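Local atomic coordinates of ketosynthase (Streptomyces sp. MSC090213JE08, PDB entry 6KXD), a protein that probably catalyses decarboxylative condensation of malonyl-ACP with an acyl-ACP, extending the polyketide chain in a highly reducing type II polyketide synthase. Residues Ser19-Thr23 with Arg36-Arg40; Asp190-Gly196 with Gly236-Ser242; Ile229-Glu233 with Leu334-Met338. One frame throughout, in Å; residues are numbered along the deposited sequence.

Contact 1 (Ser19-Thr23 with Arg36-Arg40); sequences SSIGT and RSGAR
Two arginines of the segment 36-40, Arg36 and Arg40, reach successive carbonyls of a single tight turn, those of Ile21 and Ser20. Arg40 makes the better bond. Its NH1 gives a hydrogen bond to Ser20 O at 3.0 Å, on a lone pair and close to the guanidinium plane. The same NH1 also bonds to Glu57 O, its stronger partner. The second bond, from Arg36 NH2 to Ile21 O, is also 3.0 Å long but weak. Arg36 holds CG anti to the backbone N (chi1 -179°), which lays CG beside Ile21 CB at 4.0 Å; a bend at chi3 then turns the guanidinium obliquely to the carbonyl. Ser19 to Gly22 form a type I beta turn. Ser19 OG accepts from Ile21 N, an ST turn, and also donates to Gly22 O at 2.7 Å. The turn joins the end of strand 10-19 to the short antiparallel strand 22-23, a beta hairpin, and helix 24-34 follows. Residues 36-40 then return past it. An alanine in place of Arg36 would probably leave Ile21 O without this donor and bare part of the isoleucine's flank. Ile21 CG2 packs 3.6 Å from Gly38 N. Gly38 CA lies 3.5 Å from Ser20 OG, and a side chain at this glycine would collide with that hydroxyl. Ser20 OG also makes a weak hydrogen bond to Leu334 O.

Contact 2 (Asp190-Gly196 with Gly236-Ser242); sequences DIALCGG and GILVLES
Strands 191-196 and 236-242 run antiparallel, with axes 4.4 Å apart at closest approach and N-to-C directions 156° apart. The hydrogen-bonded pairs are Ala192 with Leu240, Cys194 with Leu238 and Gly196 with Gly236, and each is joined by two N-H to O=C bonds. The shortest is Leu238 N to Cys194 O at 2.7 Å. Ser242 N to Asp190 O adds one more bond at the 190/242 end. Gly195 CA comes within 3.0 Å of Gly236 O, so a side chain there would strike that oxygen. On one face of the sheet Leu193 and Val239 lie side by side, CD2 3.8 Å from CG2. Leu193 has CG anti to its carbonyl carbon (chi1 -48°), which brings CD2 to Val239. Ile191 CD1 slants across to Val239 CG1 at 4.1 Å. Helix 77-93 packs against Ile237 and Val239 on this side. On the other face Leu240 CD1 fits against Cys194, 4.1 Å from SG, and Ala192 CB meets Leu240 CB. Helix 172-185 covers Ala192, Leu238 and Leu240. A sheet with helices on both faces is the plan of the thiolase fold, to which this family belongs. Glu241 CG runs alongside Ile191 CG1, and its carboxylate goes on to Arg249, Arg103, Thr13 and Ser245. Ser242 OG donates to Asp190 OD2 at 3.2 Å, from above the carboxylate plane. It also caps the following helix by accepting from Ser245 N. The strand centres are thus joined by backbone bonds and apolar contacts, while the polar groups gather at the 190/242 end. With Arg249 and Arg103, both outside the two strands, as its salt-bridge partners, the buried Glu241 is likely to stay ionised.

Contact 3 (Ile229-Glu233 with Leu334-Met338); sequences ILTGE and LGHSM
Ile229 meets His336 obliquely, with CD1 3.9 Å from His336 CB, while Met338 SD stands over the centre of one face of the imidazole, 3.8 Å above its plane. His336 keeps CG anti to its own N (chi1 -170°), which carries the ring to where the side chain also touches Cys170. The bend of Met338 at chi2 (-48°) folds the thioether over the ring and brings CE to Thr231. There CE sits 4.0 Å from both CB and CG2 of Thr231. The backbone of His336 is held by the facing loop. His336 N donates to Leu230 O at 2.7 Å, nearly straight and almost in line with the carbonyl bond. Its own O accepts a weak bond from Gly232 N. Gly335 leaves helix 331-334 with positive phi, which favours glycine. At Gly232 a CB would be tight against Leu334 O, His336 O and Ser337 CA, which favours glycine there too. One water links the loops further on, accepting from Glu233 N and donating to Leu334 O at 2.6 Å. The carboxylate of Glu233 is bonded outside the two loops, to Tyr81, Arg44 and the backbone N of Val58 and Val200. In the Gly-His-Ser sequence, His336 probably corresponds to the second histidine of the Cys-His-His active site of ketosynthases, and its contact with Cys170 is consistent with that. The bonds on N and, weakly, O fix the backbone of His336, and the sulfur over one face probably limits how far the ring can turn.

Overall arrangement
Contacts 1 and 3 are neighbours, with centres about 10 Å apart. They touch where Leu334 meets Ser19, Ser20 and Ile21, and where Ala39 meets Leu230. Contact 2 lies within the large mixed sheet that contact 1 also reaches, and on the opposite side of the chain's centre from contact 3. Its centre is about 23 Å from that of contact 1 and about 22 Å from that of contact 3. Strand 10-19 runs beside strand 234-242 and ends in the turn of contact 1. Along the chain contact 1 closes first, and the segments of contacts 2 and 3 alternate. The chain thus passes from the 229-233 loop beside His336, probably an active-site residue, directly into the buried strand of contact 2.

Contact 1 (Ser19-Thr23 with Arg36-Arg40)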
loop_
_atom_site.group_PDB
_atom_site.type_symbol
_atom_site.label_atom_id
_atom_site.label_comp_id
_atom_site.label_asym_id
_atom_site.label_seq_id
_atom_site.Cartn_x
_atom_site.Cartn_y
_atom_site.Cartn_z
ATOM N N SER A 19 -1.413 20.619 3.156
ATOM C CA SER A 19 -0.451 20.727 2.061
ATOM C C SER A 19 0.460 21.922 2.303
ATOM O O SER A 19 0.146 22.812 3.112
ATOM C CB SER A 19 -1.158 20.843 0.726
ATOM O OG SER A 19 -1.399 22.198 0.386
ATOM N N SER A 20 1.540 21.928 1.524
ATOM C CA SER A 20 2.562 22.940 1.554
ATOM C C SER A 20 2.019 24.270 1.014
ATOM O O SER A 20 2.689 25.251 1.225
ATOM C CB SER A 20 3.797 22.481 0.801
ATOM O OG SER A 20 3.487 22.306 -0.566
ATOM N N ILE A 21 0.854 24.282 0.333
ATOM C CA ILE A 21 0.259 25.481 -0.246
ATOM C C ILE A 21 -1.112 25.784 0.365
ATOM O O ILE A 21 -1.895 26.580 -0.219
ATOM C CB ILE A 21 0.165 25.412 -1.783
ATOM C CG1 ILE A 21 -0.897 24.429 -2.291
ATOM C CG2 ILE A 21 1.543 25.127 -2.357
ATOM C CD1 ILE A 21 -1.137 24.492 -3.767
ATOM N N GLY A 22 -1.427 25.172 1.510
ATOM C CA GLY A 22 -2.717 25.404 2.116
ATOM C C GLY A 22 -3.312 24.177 2.787
ATOM O O GLY A 22 -3.129 23.042 2.342
ATOM N N THR A 23 -4.053 24.446 3.859
ATOM C CA THR A 23 -4.703 23.461 4.731
ATOM C C THR A 23 -6.203 23.733 4.690
ATOM O O THR A 23 -6.638 24.852 4.930
ATOM C CB THR A 23 -4.123 23.554 6.147
ATOM O OG1 THR A 23 -2.764 23.117 6.119
ATOM C CG2 THR A 23 -4.902 22.730 7.147
ATOM N N ARG A 36 0.689 29.218 -5.806
ATOM C CA ARG A 36 1.505 29.250 -4.590
ATOM C C ARG A 36 2.587 28.159 -4.697
ATOM O O ARG A 36 2.332 27.084 -5.185
ATOM C CB ARG A 36 0.605 29.119 -3.354
ATOM C CG ARG A 36 1.360 29.170 -2.033
ATOM C CD ARG A 36 0.544 29.762 -0.898
ATOM N NE ARG A 36 -0.849 29.341 -0.838
ATOM C CZ ARG A 36 -1.748 29.883 -0.026
ATOM N NH1 ARG A 36 -1.433 30.974 0.651
ATOM N NH2 ARG A 36 -2.942 29.331 0.120
ATOM N N SER A 37 3.815 28.463 -4.272
ATOM C CA SER A 37 4.835 27.449 -4.179
ATOM C C SER A 37 4.995 27.108 -2.710
ATOM O O SER A 37 5.030 27.986 -1.863
ATOM C CB SER A 37 6.144 27.863 -4.789
ATOM O OG SER A 37 7.202 27.107 -4.234
ATOM N N GLY A 38 5.057 25.807 -2.422
ATOM C CA GLY A 38 5.195 25.369 -1.067
ATOM C C GLY A 38 6.629 25.243 -0.629
ATOM O O GLY A 38 6.890 24.624 0.400
ATOM N N ALA A 39 7.581 25.776 -1.414
ATOM C CA ALA A 39 8.988 25.619 -1.132
ATOM C C ALA A 39 9.337 26.498 0.074
ATOM O O ALA A 39 8.977 27.668 0.124
ATOM C CB ALA A 39 9.820 25.987 -2.358
ATOM N N ARG A 40 10.067 25.937 1.023
ATOM C CA ARG A 40 10.499 26.690 2.191
ATOM C C ARG A 40 11.665 25.929 2.764
ATOM O O ARG A 40 11.878 24.789 2.361
ATOM C CB ARG A 40 9.367 26.839 3.211
ATOM C CG ARG A 40 8.655 25.540 3.565
ATOM C CD ARG A 40 7.474 25.737 4.505
ATOM N NE ARG A 40 6.582 26.775 4.030
ATOM C CZ ARG A 40 5.621 26.615 3.135
ATOM N NH1 ARG A 40 5.348 25.424 2.641
ATOM N NH2 ARG A 40 4.914 27.659 2.763
#

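Contact 2 (Asp190-Gly196 with Gly236-Ser242)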
loop_
_atom_site.group_PDB
_atom_site.type_symbol
_atom_site.label_atom_id
_atom_site.label_comp_id
_atom_site.label_asym_id
_atom_site.label_seq_id
_atom_site.Cartn_x
_atom_site.Cartn_y
_atom_site.Cartn_z
ATOM N N ASP A 190 -20.643 1.728 0.970
ATOM C CA ASP A 190 -21.233 2.886 0.367
ATOM C C ASP A 190 -20.326 4.090 0.587
ATOM O O ASP A 190 -20.603 5.186 0.104
ATOM C CB ASP A 190 -22.640 3.124 0.920
ATOM C CG ASP A 190 -23.686 2.280 0.215
ATOM O OD1 ASP A 190 -23.428 1.075 0.018
ATOM O OD2 ASP A 190 -24.746 2.836 -0.154
ATOM N N ILE A 191 -19.238 3.889 1.325
ATOM C CA ILE A 191 -18.372 4.991 1.662
ATOM C C ILE A 191 -16.924 4.512 1.760
ATOM O O ILE A 191 -16.635 3.412 2.225
ATOM C CB ILE A 191 -18.806 5.674 2.969
ATOM C CG1 ILE A 191 -18.035 6.974 3.194
ATOM C CG2 ILE A 191 -18.656 4.740 4.140
ATOM C CD1 ILE A 191 -18.649 7.841 4.250
ATOM N N ALA A 192 -16.034 5.380 1.299
ATOM C CA ALA A 192 -14.593 5.136 1.307
ATOM C C ALA A 192 -13.874 6.470 1.569
ATOM O O ALA A 192 -14.194 7.487 0.949
ATOM C CB ALA A 192 -14.216 4.561 -0.022
ATOM N N LEU A 193 -12.987 6.480 2.556
ATOM C CA LEU A 193 -12.068 7.559 2.801
ATOM C C LEU A 193 -10.731 7.159 2.189
ATOM O O LEU A 193 -10.064 6.250 2.674
ATOM C CB LEU A 193 -11.904 7.805 4.305
ATOM C CG LEU A 193 -13.217 7.898 5.087
ATOM C CD1 LEU A 193 -12.958 8.242 6.552
ATOM C CD2 LEU A 193 -14.128 8.906 4.429
ATOM N N CYS A 194 -10.364 7.857 1.126
ATOM C CA CYS A 194 -9.260 7.467 0.328
ATOM C C CYS A 194 -8.300 8.637 0.155
ATOM O O CYS A 194 -8.711 9.741 -0.045
ATOM C CB CYS A 194 -9.734 7.085 -1.051
ATOM S SG CYS A 194 -10.997 5.801 -0.959
ATOM N N GLY A 195 -7.013 8.349 0.163
ATOM C CA GLY A 195 -6.068 9.358 -0.235
ATOM C C GLY A 195 -4.656 8.892 -0.041
ATOM O O GLY A 195 -4.270 7.765 -0.362
ATOM N N GLY A 196 -3.854 9.798 0.490
ATOM C CA GLY A 196 -2.467 9.547 0.714
ATOM C C GLY A 196 -1.894 10.593 1.626
ATOM O O GLY A 196 -2.508 11.642 1.821
ATOM N N GLY A 236 -3.891 14.196 1.467
ATOM C CA GLY A 236 -5.149 14.434 0.900
ATOM C C GLY A 236 -6.041 13.262 1.156
ATOM O O GLY A 236 -5.629 12.122 0.927
ATOM N N ILE A 237 -7.228 13.556 1.674
ATOM C CA ILE A 237 -8.237 12.545 1.891
ATOM C C ILE A 237 -9.488 12.964 1.159
ATOM O O ILE A 237 -9.968 14.111 1.318
ATOM C CB ILE A 237 -8.481 12.281 3.382
ATOM C CG1 ILE A 237 -7.200 11.831 4.090
ATOM C CG2 ILE A 237 -9.579 11.260 3.558
ATOM C CD1 ILE A 237 -6.738 10.424 3.692
ATOM N N LEU A 238 -10.027 12.009 0.403
ATOM C CA LEU A 238 -11.224 12.190 -0.342
ATOM C C LEU A 238 -12.304 11.297 0.254
ATOM O O LEU A 238 -12.058 10.125 0.543
ATOM C CB LEU A 238 -10.985 11.827 -1.806
ATOM C CG LEU A 238 -9.986 12.712 -2.551
ATOM C CD1 LEU A 238 -8.565 12.223 -2.318
ATOM C CD2 LEU A 238 -10.288 12.739 -4.036
ATOM N N VAL A 239 -13.498 11.865 0.460
ATOM C CA VAL A 239 -14.662 11.049 0.764
ATOM C C VAL A 239 -15.318 10.638 -0.552
ATOM O O VAL A 239 -15.797 11.515 -1.321
ATOM C CB VAL A 239 -15.660 11.771 1.697
ATOM C CG1 VAL A 239 -16.818 10.847 2.054
ATOM C CG2 VAL A 239 -14.974 12.291 2.950
ATOM N N LEU A 240 -15.345 9.320 -0.799
ATOM C CA LEU A 240 -16.045 8.719 -1.876
ATOM C C LEU A 240 -17.325 8.109 -1.311
ATOM O O LEU A 240 -17.289 7.512 -0.235
ATOM C CB LEU A 240 -15.229 7.598 -2.525
ATOM C CG LEU A 240 -14.171 8.032 -3.532
ATOM C CD1 LEU A 240 -13.053 8.785 -2.845
ATOM C CD2 LEU A 240 -13.628 6.814 -4.264
ATOM N N GLU A 241 -18.403 8.194 -2.079
ATOM C CA GLU A 241 -19.711 7.707 -1.646
ATOM C C GLU A 241 -20.495 7.227 -2.847
ATOM O O GLU A 241 -20.341 7.783 -3.928
ATOM C CB GLU A 241 -20.516 8.835 -1.003
ATOM C CG GLU A 241 -20.239 9.036 0.464
ATOM C CD GLU A 241 -21.206 10.015 1.127
ATOM O OE1 GLU A 241 -20.804 11.183 1.328
ATOM O OE2 GLU A 241 -22.355 9.603 1.442
ATOM N N SER A 242 -21.314 6.190 -2.658
ATOM C CA SER A 242 -22.206 5.789 -3.746
ATOM C C SER A 242 -23.087 6.997 -4.061
ATOM O O SER A 242 -23.418 7.748 -3.150
ATOM C CB SER A 242 -23.030 4.589 -3.402
ATOM O OG SER A 242 -23.984 4.910 -2.410
#

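Contact 3 (Ile229-Glu233 with Leu334-Met338)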
loop_
_atom_site.group_PDB
_atom_site.type_symbol
_atom_site.label_atom_id
_atom_site.label_comp_id
_atom_site.label_asym_id
_atom_site.label_seq_id
_atom_site.Cartn_x
_atom_site.Cartn_y
_atom_site.Cartn_z
ATOM N N ILE A 229 13.168 17.721 -8.574
ATOM C CA ILE A 229 12.045 17.830 -7.700
ATOM C C ILE A 229 12.466 18.581 -6.437
ATOM O O ILE A 229 13.641 18.704 -6.122
ATOM C CB ILE A 229 11.519 16.430 -7.322
ATOM C CG1 ILE A 229 12.427 15.714 -6.321
ATOM C CG2 ILE A 229 11.269 15.568 -8.556
ATOM C CD1 ILE A 229 11.695 14.632 -5.503
ATOM N N LEU A 230 11.450 18.923 -5.643
ATOM C CA LEU A 230 11.639 19.153 -4.232
ATOM C C LEU A 230 10.776 18.117 -3.506
ATOM O O LEU A 230 9.700 17.856 -3.975
ATOM C CB LEU A 230 11.153 20.554 -3.861
ATOM C CG LEU A 230 12.004 21.724 -4.355
ATOM C CD1 LEU A 230 11.261 23.035 -4.121
ATOM C CD2 LEU A 230 13.367 21.733 -3.676
ATOM N N THR A 231 11.302 17.553 -2.423
ATOM C CA THR A 231 10.543 16.610 -1.571
ATOM C C THR A 231 9.481 17.410 -0.812
ATOM O O THR A 231 9.680 18.590 -0.453
ATOM C CB THR A 231 11.458 15.847 -0.623
ATOM O OG1 THR A 231 11.995 16.741 0.340
ATOM C CG2 THR A 231 12.605 15.146 -1.309
ATOM N N GLY A 232 8.318 16.785 -0.663
ATOM C CA GLY A 232 7.147 17.366 -0.127
ATOM C C GLY A 232 6.477 16.407 0.831
ATOM O O GLY A 232 7.053 15.404 1.223
ATOM N N GLU A 233 5.304 16.824 1.294
ATOM C CA GLU A 233 4.594 16.098 2.263
ATOM C C GLU A 233 3.171 16.628 2.346
ATOM O O GLU A 233 2.774 17.556 1.653
ATOM C CB GLU A 233 5.289 16.211 3.615
ATOM C CG GLU A 233 5.398 17.655 4.137
ATOM C CD GLU A 233 5.788 17.755 5.589
ATOM O OE1 GLU A 233 6.396 16.808 6.124
ATOM O OE2 GLU A 233 5.452 18.790 6.192
ATOM N N LEU A 334 3.308 22.018 -5.290
ATOM C CA LEU A 334 3.426 21.197 -4.049
ATOM C C LEU A 334 4.822 20.653 -3.824
ATOM O O LEU A 334 5.131 20.210 -2.747
ATOM C CB LEU A 334 2.438 20.046 -4.162
ATOM C CG LEU A 334 0.990 20.492 -4.159
ATOM C CD1 LEU A 334 0.053 19.305 -4.237
ATOM C CD2 LEU A 334 0.699 21.305 -2.911
ATOM N N GLY A 335 5.653 20.626 -4.867
ATOM C CA GLY A 335 6.767 19.753 -4.822
ATOM C C GLY A 335 6.242 18.321 -4.891
ATOM O O GLY A 335 5.056 18.089 -5.192
ATOM N N HIS A 336 7.111 17.372 -4.619
ATOM C CA HIS A 336 6.724 15.979 -4.747
ATOM C C HIS A 336 6.331 15.478 -3.359
ATOM O O HIS A 336 7.224 15.157 -2.566
ATOM C CB HIS A 336 7.862 15.170 -5.364
ATOM C CG HIS A 336 7.441 13.787 -5.729
ATOM N ND1 HIS A 336 6.261 13.226 -5.244
ATOM C CD2 HIS A 336 8.012 12.863 -6.525
ATOM C CE1 HIS A 336 6.139 11.995 -5.722
ATOM N NE2 HIS A 336 7.209 11.745 -6.507
ATOM N N SER A 337 5.033 15.417 -3.092
ATOM C CA SER A 337 4.527 15.089 -1.747
ATOM C C SER A 337 4.352 13.571 -1.581
ATOM O O SER A 337 3.576 13.111 -0.746
ATOM C CB SER A 337 3.273 15.842 -1.444
ATOM O OG SER A 337 2.240 15.562 -2.363
ATOM N N MET A 338 5.093 12.807 -2.390
ATOM C CA MET A 338 5.271 11.375 -2.221
ATOM C C MET A 338 3.883 10.706 -2.202
ATOM O O MET A 338 3.066 10.862 -3.149
ATOM C CB MET A 338 6.110 11.131 -0.963
ATOM C CG MET A 338 7.475 11.808 -0.991
ATOM S SD MET A 338 8.369 11.489 -2.575
ATOM C CE MET A 338 9.739 12.627 -2.339
HETATM O O HOH W 1 4.529 19.503 -0.333
#